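Local coordinates for protein decapping nuclease RAI1 (Scheffersomyces stipitis, PDB 5ULJ) that removes the entire NAD cap from the 5' end of NAD-capped RNAs with the help of a divalent metal ion, and binds and stimulates the exoribonuclease RAT1, at residues Arg115-Lys120 with Ile145-Glu150; Asp133-Ala138 with Asn386-Thr391; Lys358-Ser363 with Phe371-Leu376. All blocks are in the same frame, centred on the assembly; numbering follows the deposited sequence.

Contact 1: residues Arg115-Lys120 with Ile145-Glu150; sequences RGLMTK and INSDEE. With 0WD ([[(2R,3S,4R,5R)-5-(3-aminocarbonyl-4H-pyridin-1-yl)-3,4-bis(oxidanyl)oxolan-2-yl]methoxy-oxidanyl-phosphoryl] [(2R,3S,4R,5R)-5-(6-aminopurin-9-yl)-4-oxidanyl-3-phosphonooxy-oxolan-2-yl]methyl hydrogen phosphate), chain F.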
loop_
_atom_site.group_PDB
_atom_site.type_symbol
_atom_site.label_atom_id
_atom_site.label_comp_id
_atom_site.label_asym_id
_atom_site.label_seq_id
_atom_site.Cartn_x
_atom_site.Cartn_y
_atom_site.Cartn_z
ATOM N N ARG A 115 4.938 -0.719 -0.842
ATOM C CA ARG A 115 4.563 0.354 0.072
ATOM C C ARG A 115 3.798 -0.176 1.282
ATOM O O ARG A 115 4.079 0.207 2.418
ATOM C CB ARG A 115 3.723 1.404 -0.667
ATOM C CG ARG A 115 3.328 2.627 0.158
ATOM C CD ARG A 115 1.962 2.461 0.820
ATOM N NE ARG A 115 0.960 1.925 -0.098
ATOM C CZ ARG A 115 0.230 2.665 -0.926
ATOM N NH1 ARG A 115 0.386 3.981 -0.956
ATOM N NH2 ARG A 115 -0.659 2.088 -1.722
ATOM N N GLY A 116 2.829 -1.050 1.026
ATOM C CA GLY A 116 1.959 -1.570 2.066
ATOM C C GLY A 116 2.695 -2.302 3.170
ATOM O O GLY A 116 2.283 -2.277 4.329
ATOM N N LEU A 117 3.793 -2.957 2.808
ATOM C CA LEU A 117 4.603 -3.678 3.781
ATOM C C LEU A 117 5.327 -2.705 4.706
ATOM O O LEU A 117 5.466 -2.956 5.903
ATOM C CB LEU A 117 5.604 -4.587 3.069
ATOM C CG LEU A 117 4.975 -5.590 2.102
ATOM C CD1 LEU A 117 6.050 -6.396 1.400
ATOM C CD2 LEU A 117 4.000 -6.506 2.828
ATOM N N MET A 118 5.780 -1.588 4.147
ATOM C CA MET A 118 6.459 -0.571 4.939
ATOM C C MET A 118 5.463 0.187 5.809
ATOM O O MET A 118 5.806 0.656 6.895
ATOM C CB MET A 118 7.229 0.393 4.035
ATOM C CG MET A 118 8.339 -0.265 3.217
ATOM S SD MET A 118 9.580 -1.122 4.215
ATOM C CE MET A 118 9.064 -2.831 4.037
ATOM N N THR A 119 4.226 0.295 5.331
ATOM C CA THR A 119 3.155 0.911 6.106
ATOM C C THR A 119 2.900 0.100 7.373
ATOM O O THR A 119 2.645 0.659 8.441
ATOM C CB THR A 119 1.852 1.024 5.286
ATOM O OG1 THR A 119 2.070 1.873 4.153
ATOM C CG2 THR A 119 0.732 1.610 6.133
ATOM N N LYS A 120 2.982 -1.222 7.247
ATOM C CA LYS A 120 2.817 -2.115 8.389
ATOM C C LYS A 120 3.853 -1.831 9.471
ATOM O O LYS A 120 3.527 -1.786 10.658
ATOM C CB LYS A 120 2.909 -3.577 7.946
ATOM C CG LYS A 120 1.691 -4.068 7.184
ATOM C CD LYS A 120 0.439 -3.949 8.036
ATOM C CE LYS A 120 -0.791 -4.439 7.292
ATOM N NZ LYS A 120 -2.035 -4.217 8.081
ATOM N N ILE A 145 12.237 -7.253 -0.045
ATOM C CA ILE A 145 11.335 -7.505 1.072
ATOM C C ILE A 145 9.913 -7.797 0.607
ATOM O O ILE A 145 9.320 -7.029 -0.151
ATOM C CB ILE A 145 11.311 -6.313 2.049
ATOM C CG1 ILE A 145 12.717 -6.040 2.589
ATOM C CG2 ILE A 145 10.339 -6.572 3.190
ATOM C CD1 ILE A 145 12.789 -4.883 3.564
ATOM N N ASN A 146 9.370 -8.919 1.070
ATOM C CA ASN A 146 8.014 -9.315 0.723
ATOM C C ASN A 146 7.342 -10.036 1.883
ATOM O O ASN A 146 8.015 -10.584 2.756
ATOM C CB ASN A 146 8.019 -10.210 -0.520
ATOM C CG ASN A 146 6.629 -10.421 -1.094
ATOM O OD1 ASN A 146 5.755 -9.565 -0.963
ATOM N ND2 ASN A 146 6.419 -11.569 -1.730
ATOM N N SER A 147 6.015 -10.021 1.903
ATOM C CA SER A 147 5.272 -10.843 2.846
ATOM C C SER A 147 5.398 -12.302 2.423
ATOM O O SER A 147 5.745 -12.591 1.278
ATOM C CB SER A 147 3.803 -10.416 2.907
ATOM O OG SER A 147 3.201 -10.471 1.626
ATOM N N ASP A 148 5.127 -13.220 3.345
ATOM C CA ASP A 148 5.238 -14.642 3.039
ATOM C C ASP A 148 3.897 -15.205 2.576
ATOM O O ASP A 148 2.909 -15.150 3.308
ATOM C CB ASP A 148 5.749 -15.417 4.253
ATOM C CG ASP A 148 6.043 -16.868 3.935
ATOM O OD1 ASP A 148 7.086 -17.139 3.303
ATOM O OD2 ASP A 148 5.232 -17.738 4.314
ATOM N N GLU A 149 3.876 -15.748 1.362
ATOM C CA GLU A 149 2.647 -16.236 0.740
ATOM C C GLU A 149 1.912 -17.274 1.584
ATOM O O GLU A 149 0.707 -17.157 1.810
ATOM C CB GLU A 149 2.948 -16.831 -0.639
ATOM C CG GLU A 149 3.143 -15.799 -1.736
ATOM C CD GLU A 149 3.305 -16.433 -3.105
ATOM O OE1 GLU A 149 3.415 -15.686 -4.100
ATOM O OE2 GLU A 149 3.323 -17.679 -3.185
ATOM N N GLU A 150 2.638 -18.286 2.045
ATOM C CA GLU A 150 2.029 -19.371 2.804
ATOM C C GLU A 150 1.503 -18.882 4.150
ATOM O O GLU A 150 0.444 -19.314 4.605
ATOM C CB GLU A 150 3.028 -20.511 3.004
ATOM C CG GLU A 150 3.580 -21.074 1.702
ATOM C CD GLU A 150 3.702 -22.585 1.722
ATOM O OE1 GLU A 150 2.663 -23.268 1.611
ATOM O OE2 GLU A 150 4.838 -23.089 1.851
HETATM C C1M 0WD F . -0.666 -6.282 -4.227
HETATM C C2M 0WD F . -1.183 -5.798 -2.902
HETATM O O2M 0WD F . -1.762 -6.881 -2.158
HETATM C C3M 0WD F . -2.250 -4.898 -3.442
HETATM O O3M 0WD F . -3.201 -5.719 -4.122
HETATM O O4M 0WD F . -0.332 -5.017 -4.836
HETATM C C4M 0WD F . -1.436 -4.122 -4.484
HETATM C C5M 0WD F . -0.895 -2.790 -3.942
HETATM O O5M 0WD F . 0.170 -2.973 -3.005
HETATM P PN 0WD F . 0.310 -1.928 -1.786
HETATM O O1N 0WD F . -0.093 -0.727 -2.552
HETATM O O2N 0WD F . 1.695 -2.213 -1.352
HETATM O O3P 0WD F . -0.829 -2.373 -0.743
HETATM P PA 0WD F . -1.617 -1.442 0.295
HETATM O O1A 0WD F . -2.019 -2.270 1.452
HETATM O O2A 0WD F . -0.847 -0.200 0.519
HETATM O O5B 0WD F . -2.941 -1.078 -0.549
HETATM C C5B 0WD F . -4.195 -1.672 -0.204
HETATM C C4B 0WD F . -5.025 -1.902 -1.471
HETATM C C3B 0WD F . -6.491 -1.664 -1.224
HETATM O O3B 0WD F . -6.769 -0.269 -0.999
HETATM P "P2'" 0WD F . -7.041 0.285 0.467
HETATM O OP2 0WD F . -7.982 1.393 0.188
HETATM O OP1 0WD F . -7.641 -0.858 1.169
HETATM O OP3 0WD F . -5.715 0.714 0.936
HETATM O O4B 0WD F . -5.048 -3.297 -1.851
HETATM C C1B 0WD F . -6.266 -3.446 -2.650
HETATM C C2B 0WD F . -6.941 -2.080 -2.588
HETATM O O2B 0WD F . -6.341 -1.212 -3.556
#

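Contact 2: residues Asp133-Ala138 with Asn386-Thr391; sequences DLNVLA and NGEMLT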
loop_
_atom_site.group_PDB
_atom_site.type_symbol
_atom_site.label_atom_id
_atom_site.label_comp_id
_atom_site.label_asym_id
_atom_site.label_seq_id
_atom_site.Cartn_x
_atom_site.Cartn_y
_atom_site.Cartn_z
ATOM N N ASP A 133 4.946 -10.311 9.442
ATOM C CA ASP A 133 5.948 -11.274 8.998
ATOM C C ASP A 133 6.448 -10.919 7.605
ATOM O O ASP A 133 5.682 -10.913 6.642
ATOM C CB ASP A 133 5.379 -12.694 9.014
ATOM C CG ASP A 133 5.164 -13.219 10.420
ATOM O OD1 ASP A 133 4.051 -13.046 10.957
ATOM O OD2 ASP A 133 6.111 -13.804 10.988
ATOM N N LEU A 134 7.740 -10.622 7.505
ATOM C CA LEU A 134 8.334 -10.197 6.245
ATOM C C LEU A 134 9.559 -11.028 5.883
ATOM O O LEU A 134 10.465 -11.198 6.698
ATOM C CB LEU A 134 8.721 -8.718 6.313
ATOM C CG LEU A 134 7.602 -7.724 6.625
ATOM C CD1 LEU A 134 8.176 -6.336 6.860
ATOM C CD2 LEU A 134 6.583 -7.704 5.499
ATOM N N ASN A 135 9.580 -11.542 4.658
ATOM C CA ASN A 135 10.758 -12.223 4.138
ATOM C C ASN A 135 11.757 -11.217 3.588
ATOM O O ASN A 135 11.392 -10.323 2.828
ATOM C CB ASN A 135 10.376 -13.224 3.047
ATOM C CG ASN A 135 9.588 -14.400 3.582
ATOM O OD1 ASN A 135 9.760 -14.809 4.731
ATOM N ND2 ASN A 135 8.716 -14.956 2.749
ATOM N N VAL A 136 13.018 -11.360 3.982
ATOM C CA VAL A 136 14.075 -10.493 3.479
ATOM C C VAL A 136 15.224 -11.325 2.926
ATOM O O VAL A 136 15.684 -12.268 3.568
ATOM C CB VAL A 136 14.615 -9.549 4.572
ATOM C CG1 VAL A 136 15.554 -8.522 3.960
ATOM C CG2 VAL A 136 13.473 -8.855 5.296
ATOM N N LEU A 137 15.683 -10.981 1.729
ATOM C CA LEU A 137 16.837 -11.657 1.156
ATOM C C LEU A 137 17.764 -10.670 0.459
ATOM O O LEU A 137 17.316 -9.692 -0.141
ATOM C CB LEU A 137 16.393 -12.760 0.188
ATOM C CG LEU A 137 15.606 -12.400 -1.075
ATOM C CD1 LEU A 137 16.530 -12.086 -2.244
ATOM C CD2 LEU A 137 14.653 -13.528 -1.438
ATOM N N ALA A 138 19.061 -10.938 0.549
ATOM C CA ALA A 138 20.061 -10.119 -0.114
ATOM C C ALA A 138 20.346 -10.668 -1.506
ATOM O O ALA A 138 20.573 -11.865 -1.675
ATOM C CB ALA A 138 21.337 -10.061 0.711
ATOM N N ASN A 386 13.481 -18.603 -6.156
ATOM C CA ASN A 386 13.089 -19.242 -7.407
ATOM C C ASN A 386 11.586 -19.188 -7.663
ATOM O O ASN A 386 10.963 -20.209 -7.952
ATOM C CB ASN A 386 13.560 -20.699 -7.428
ATOM C CG ASN A 386 15.069 -20.822 -7.371
ATOM O OD1 ASN A 386 15.757 -20.623 -8.371
ATOM N ND2 ASN A 386 15.592 -21.156 -6.197
ATOM N N GLY A 387 11.007 -17.995 -7.567
ATOM C CA GLY A 387 9.599 -17.825 -7.871
ATOM C C GLY A 387 8.844 -16.819 -7.022
ATOM O O GLY A 387 8.271 -15.864 -7.549
ATOM N N GLU A 388 8.827 -17.034 -5.711
ATOM C CA GLU A 388 8.000 -16.222 -4.823
ATOM C C GLU A 388 8.481 -14.777 -4.730
ATOM O O GLU A 388 7.675 -13.849 -4.712
ATOM C CB GLU A 388 7.945 -16.841 -3.424
ATOM C CG GLU A 388 7.129 -16.026 -2.432
ATOM C CD GLU A 388 6.635 -16.846 -1.259
ATOM O OE1 GLU A 388 6.581 -18.088 -1.380
ATOM O OE2 GLU A 388 6.300 -16.248 -0.215
ATOM N N MET A 389 9.792 -14.583 -4.666
ATOM C CA MET A 389 10.338 -13.233 -4.620
ATOM C C MET A 389 11.180 -12.953 -5.862
ATOM O O MET A 389 10.755 -12.208 -6.744
ATOM C CB MET A 389 11.147 -13.026 -3.338
ATOM C CG MET A 389 10.272 -13.013 -2.087
ATOM S SD MET A 389 11.170 -12.802 -0.537
ATOM C CE MET A 389 11.806 -11.142 -0.748
ATOM N N LEU A 390 12.362 -13.555 -5.940
ATOM C CA LEU A 390 13.184 -13.441 -7.139
ATOM C C LEU A 390 12.628 -14.332 -8.244
ATOM O O LEU A 390 12.135 -15.427 -7.978
ATOM C CB LEU A 390 14.638 -13.812 -6.844
ATOM C CG LEU A 390 15.385 -12.967 -5.810
ATOM C CD1 LEU A 390 16.813 -13.472 -5.654
ATOM C CD2 LEU A 390 15.370 -11.497 -6.196
ATOM N N THR A 391 12.705 -13.857 -9.482
ATOM C CA THR A 391 12.249 -14.637 -10.626
ATOM C C THR A 391 13.409 -14.948 -11.563
ATOM O O THR A 391 14.428 -14.257 -11.550
ATOM C CB THR A 391 11.147 -13.905 -11.415
ATOM O OG1 THR A 391 11.658 -12.663 -11.912
ATOM C CG2 THR A 391 9.943 -13.639 -10.526
HETATM O O HOH W 1 7.845 -13.923 0.045
#

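Contact 3: residues Lys358-Ser363 with Phe371-Leu376; sequences KAYRVS and FTLREL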
loop_
_atom_site.group_PDB
_atom_site.type_symbol
_atom_site.label_atom_id
_atom_site.label_comp_id
_atom_site.label_asym_id
_atom_site.label_seq_id
_atom_site.Cartn_x
_atom_site.Cartn_y
_atom_site.Cartn_z
ATOM N N LYS A 358 21.576 -17.072 2.042
ATOM C CA LYS A 358 20.623 -17.098 3.145
ATOM C C LYS A 358 19.359 -16.295 2.862
ATOM O O LYS A 358 19.337 -15.424 1.991
ATOM C CB LYS A 358 21.279 -16.568 4.424
ATOM C CG LYS A 358 22.397 -17.439 4.970
ATOM C CD LYS A 358 23.097 -16.755 6.136
ATOM C CE LYS A 358 24.030 -17.711 6.861
ATOM N NZ LYS A 358 25.063 -18.279 5.953
ATOM N N ALA A 359 18.307 -16.603 3.613
ATOM C CA ALA A 359 17.080 -15.821 3.604
ATOM C C ALA A 359 16.686 -15.510 5.042
ATOM O O ALA A 359 16.897 -16.328 5.937
ATOM C CB ALA A 359 15.966 -16.565 2.887
ATOM N N TYR A 360 16.119 -14.330 5.264
ATOM C CA TYR A 360 15.769 -13.903 6.614
ATOM C C TYR A 360 14.283 -13.609 6.750
ATOM O O TYR A 360 13.584 -13.399 5.758
ATOM C CB TYR A 360 16.579 -12.667 7.009
ATOM C CG TYR A 360 18.068 -12.905 7.093
ATOM C CD1 TYR A 360 18.873 -12.797 5.966
ATOM C CD2 TYR A 360 18.671 -13.233 8.299
ATOM C CE1 TYR A 360 20.236 -13.013 6.038
ATOM C CE2 TYR A 360 20.034 -13.451 8.382
ATOM C CZ TYR A 360 20.811 -13.340 7.247
ATOM O OH TYR A 360 22.167 -13.555 7.323
ATOM N N ARG A 361 13.803 -13.593 7.989
ATOM C CA ARG A 361 12.428 -13.207 8.262
ATOM C C ARG A 361 12.345 -12.246 9.438
ATOM O O ARG A 361 12.832 -12.536 10.532
ATOM C CB ARG A 361 11.556 -14.431 8.534
ATOM C CG ARG A 361 10.106 -14.082 8.838
ATOM C CD ARG A 361 9.204 -15.291 8.687
ATOM N NE ARG A 361 9.200 -15.793 7.317
ATOM C CZ ARG A 361 8.770 -16.999 6.964
ATOM N NH1 ARG A 361 8.310 -17.834 7.885
ATOM N NH2 ARG A 361 8.804 -17.372 5.692
ATOM N N VAL A 362 11.728 -11.096 9.195
ATOM C CA VAL A 362 11.458 -10.128 10.245
ATOM C C VAL A 362 10.048 -10.361 10.767
ATOM O O VAL A 362 9.092 -10.400 9.991
ATOM C CB VAL A 362 11.598 -8.686 9.739
ATOM C CG1 VAL A 362 11.506 -7.713 10.897
ATOM C CG2 VAL A 362 12.912 -8.514 9.000
ATOM N N SER A 363 9.914 -10.524 12.077
ATOM C CA SER A 363 8.629 -10.892 12.649
ATOM C C SER A 363 8.279 -10.107 13.907
ATOM O O SER A 363 9.077 -10.015 14.841
ATOM C CB SER A 363 8.605 -12.390 12.959
ATOM O OG SER A 363 7.365 -12.769 13.530
ATOM N N PHE A 371 10.022 -7.903 18.493
ATOM C CA PHE A 371 10.358 -7.623 17.103
ATOM C C PHE A 371 11.665 -8.328 16.769
ATOM O O PHE A 371 12.731 -7.908 17.215
ATOM C CB PHE A 371 10.475 -6.115 16.876
ATOM C CG PHE A 371 10.528 -5.716 15.429
ATOM C CD1 PHE A 371 9.361 -5.467 14.725
ATOM C CD2 PHE A 371 11.742 -5.570 14.778
ATOM C CE1 PHE A 371 9.402 -5.091 13.395
ATOM C CE2 PHE A 371 11.790 -5.193 13.449
ATOM C CZ PHE A 371 10.618 -4.952 12.757
ATOM N N THR A 372 11.584 -9.404 15.993
ATOM C CA THR A 372 12.739 -10.274 15.804
ATOM C C THR A 372 13.208 -10.387 14.358
ATOM O O THR A 372 12.413 -10.314 13.420
ATOM C CB THR A 372 12.449 -11.695 16.323
ATOM O OG1 THR A 372 11.419 -12.297 15.528
ATOM C CG2 THR A 372 12.003 -11.654 17.775
ATOM N N LEU A 373 14.514 -10.565 14.199
ATOM C CA LEU A 373 15.112 -10.901 12.914
ATOM C C LEU A 373 15.812 -12.245 13.038
ATOM O O LEU A 373 16.623 -12.445 13.942
ATOM C CB LEU A 373 16.100 -9.827 12.464
ATOM C CG LEU A 373 16.949 -10.174 11.238
ATOM C CD1 LEU A 373 16.092 -10.234 9.981
ATOM C CD2 LEU A 373 18.092 -9.185 11.068
ATOM N N ARG A 374 15.501 -13.170 12.140
ATOM C CA ARG A 374 16.113 -14.488 12.204
ATOM C C ARG A 374 16.385 -15.063 10.822
ATOM O O ARG A 374 15.680 -14.764 9.858
ATOM C CB ARG A 374 15.230 -15.450 13.007
ATOM C CG ARG A 374 13.994 -15.944 12.271
ATOM C CD ARG A 374 13.106 -16.768 13.191
ATOM N NE ARG A 374 12.098 -17.523 12.451
ATOM C CZ ARG A 374 10.897 -17.054 12.126
ATOM N NH1 ARG A 374 10.546 -15.824 12.472
ATOM N NH2 ARG A 374 10.048 -17.819 11.453
ATOM N N GLU A 375 17.430 -15.879 10.735
ATOM C CA GLU A 375 17.720 -16.621 9.519
ATOM C C GLU A 375 16.749 -17.787 9.400
ATOM O O GLU A 375 16.567 -18.549 10.349
ATOM C CB GLU A 375 19.165 -17.122 9.520
ATOM C CG GLU A 375 19.531 -17.972 8.314
ATOM C CD GLU A 375 20.947 -18.512 8.386
ATOM O OE1 GLU A 375 21.718 -18.052 9.255
ATOM O OE2 GLU A 375 21.287 -19.398 7.574
ATOM N N LEU A 376 16.111 -17.914 8.241
ATOM C CA LEU A 376 15.193 -19.019 7.999
ATOM C C LEU A 376 15.980 -20.312 7.809
ATOM O O LEU A 376 16.957 -20.347 7.063
ATOM C CB LEU A 376 14.312 -18.730 6.783
ATOM C CG LEU A 376 13.333 -17.567 6.968
ATOM C CD1 LEU A 376 12.803 -17.076 5.630
ATOM C CD2 LEU A 376 12.187 -17.980 7.879
HETATM O O HOH W 2 18.200 -19.224 4.997
HETATM O O HOH W 3 7.728 -17.381 10.750
HETATM O O HOH W 4 8.844 -11.747 17.216
#

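Contact 1: residues Arg115-Lys120 with Ile145-Glu150
Leu117, on the first turns of helix 115-123, packs against strand 142-147 in the PD-(D/E)XK nuclease fold of RAI1. The segment axes cross at 81°. From CB, which points toward the strand, the chain runs to CG with chi1 -56°, CG lying anti to the carbonyl carbon. There it forks. Leu117 CD1 rests on the strand backbone, 3.6 Å from Asn146 CA, and also touches Ser147 N. Leu117 CD2 meets Ser147 CB at 3.9 Å. Ser147 N is buried here and has no polar partner in the model. Beside this, Met118 CE touches Ile145 CG2 at 4.0 Å, the two side chains crossing at about a right angle.

The start of the same helix binds the substrate-like dinucleotide 0WD. Arg115 NE donates to 0WD O2A at 2.9 Å, and Arg115 NH2 donates to 0WD O1N at 3.0 Å, so one guanidinium serves both phosphates of the pyrophosphate bridge. Backbone oxygens of Glu235 and Gln282 also hold it. An alanine in place of Arg115 removes these donors and is likely to weaken the hold on the pyrophosphate and leave both backbone oxygens without this mate. Gly116 N donates to 0WD O2N at 2.9 Å, with an angle of 154° at the hydrogen.

Contact 2: residues Asp133-Ala138 with Asn386-Thr391
Leu137 and Met389 meet tip to tip between strand 132-139 and the turn that follows helix 380-388. The apolar contacts come first. Leu137 splits its two methyls between neighbouring residues of the turn. Leu137 CD2 touches Met389 SD at 3.7 Å, and Leu137 CD1 touches Leu390 CD1, also at 3.7 Å. Met389 reaches out straight as far as its sulfur and bends only at the end (chi3 65°). The bend carries Met389 CE to 3.7 Å from Asn135 O. Met389 SD lies 3.7 Å from Asn135 CB.

The polar contacts gather at one end. Asn135 ND2 and Glu388 OE2 are 4.0 Å apart, and a water joins them. It accepts from Asn135 ND2 at 3.0 Å and donates to Glu388 OE2 at 2.8 Å. The amide and carboxylate planes are turned 53° from each other. Both groups have stronger partners nearby: Asn135 ND2 also donates to Asp148, and Glu388 pairs with Arg383.

In this part of the nuclease fold, the turn is therefore joined to the strand by thioether and methyl packing, with a single water as the polar link. All five touching residues are buried. The buried oxygen Glu388 OE2 is satisfied by the water and by the backbone N of Glu149, and Arg383 probably balances the charge of the carboxylate.

Contact 3: residues Lys358-Ser363 with Phe371-Leu376
Val362 and Phe371 make the tight end of this contact. Val362 CG1 lies 3.4 Å from Phe371 CZ. Val362 CG1 stands anti to its backbone N (chi1 -172°), which leaves Val362 CG2 to meet Leu373 CD1 at 3.7 Å. Leu373 CD1 also touches Tyr360 CB. Helix 333-350 packs on this face through Leu347 and Trp346, and Trp339 meets the Phe371 ring edge-to-face.

The two strands, 359-365 and 370-375, form an antiparallel beta hairpin within the nuclease fold. Arg361 with Arg374 and Ser363 with Thr372 are its hydrogen-bonded pairs here. Thr372 N donates to Ser363 O at 2.8 Å, with an N-H...O angle of 175°. At the other end, beyond the non-hydrogen-bonded pair Tyr360 with Glu375, Leu376 N donates to Ala359 O.

The face bearing Arg361 and Arg374 is more polar. Their side chains run side by side, the guanidinium planes 84° apart. Arg361 NH1 lies 4.0 Å from Arg374 NH2. A water accepts from Arg361 NH1 at 3.0 Å. Leu376 CD2 sits over one face of the Arg361 guanidinium, 3.6 Å above its plane. Asp148 and Asn135 hold other nitrogens of Arg361, and the Asp148 carboxylate probably offsets some of the paired positive charge. At the looser edge, partly exposed Lys358 passes its carbon chain obliquely across the end of Glu375. Lys358 CE comes within 3.3 Å of Glu375 OE2, but Lys358 NZ stays 4.3 Å from Glu375 OE2, beyond a salt bridge.

How the contacts relate
Contacts 1 and 2 are buried, whereas contact 3 is partly buried and lies farthest from the chain centre. Neighbouring strands tie them together: 142-147 of contact 1 pairs with 132-139 of contact 2, which pairs in turn with 359-365 of contact 3. Only contact 1 holds ligand-binding residues. Its segments meet by apolar packing, as those of contact 2 mostly do, though contact 2 adds a bridging water. Contact 3 is a backbone-paired hairpin, with the two arginines on one face and Val362 and Leu373 on the other. Asp148 of contact 1 reaches both of the others.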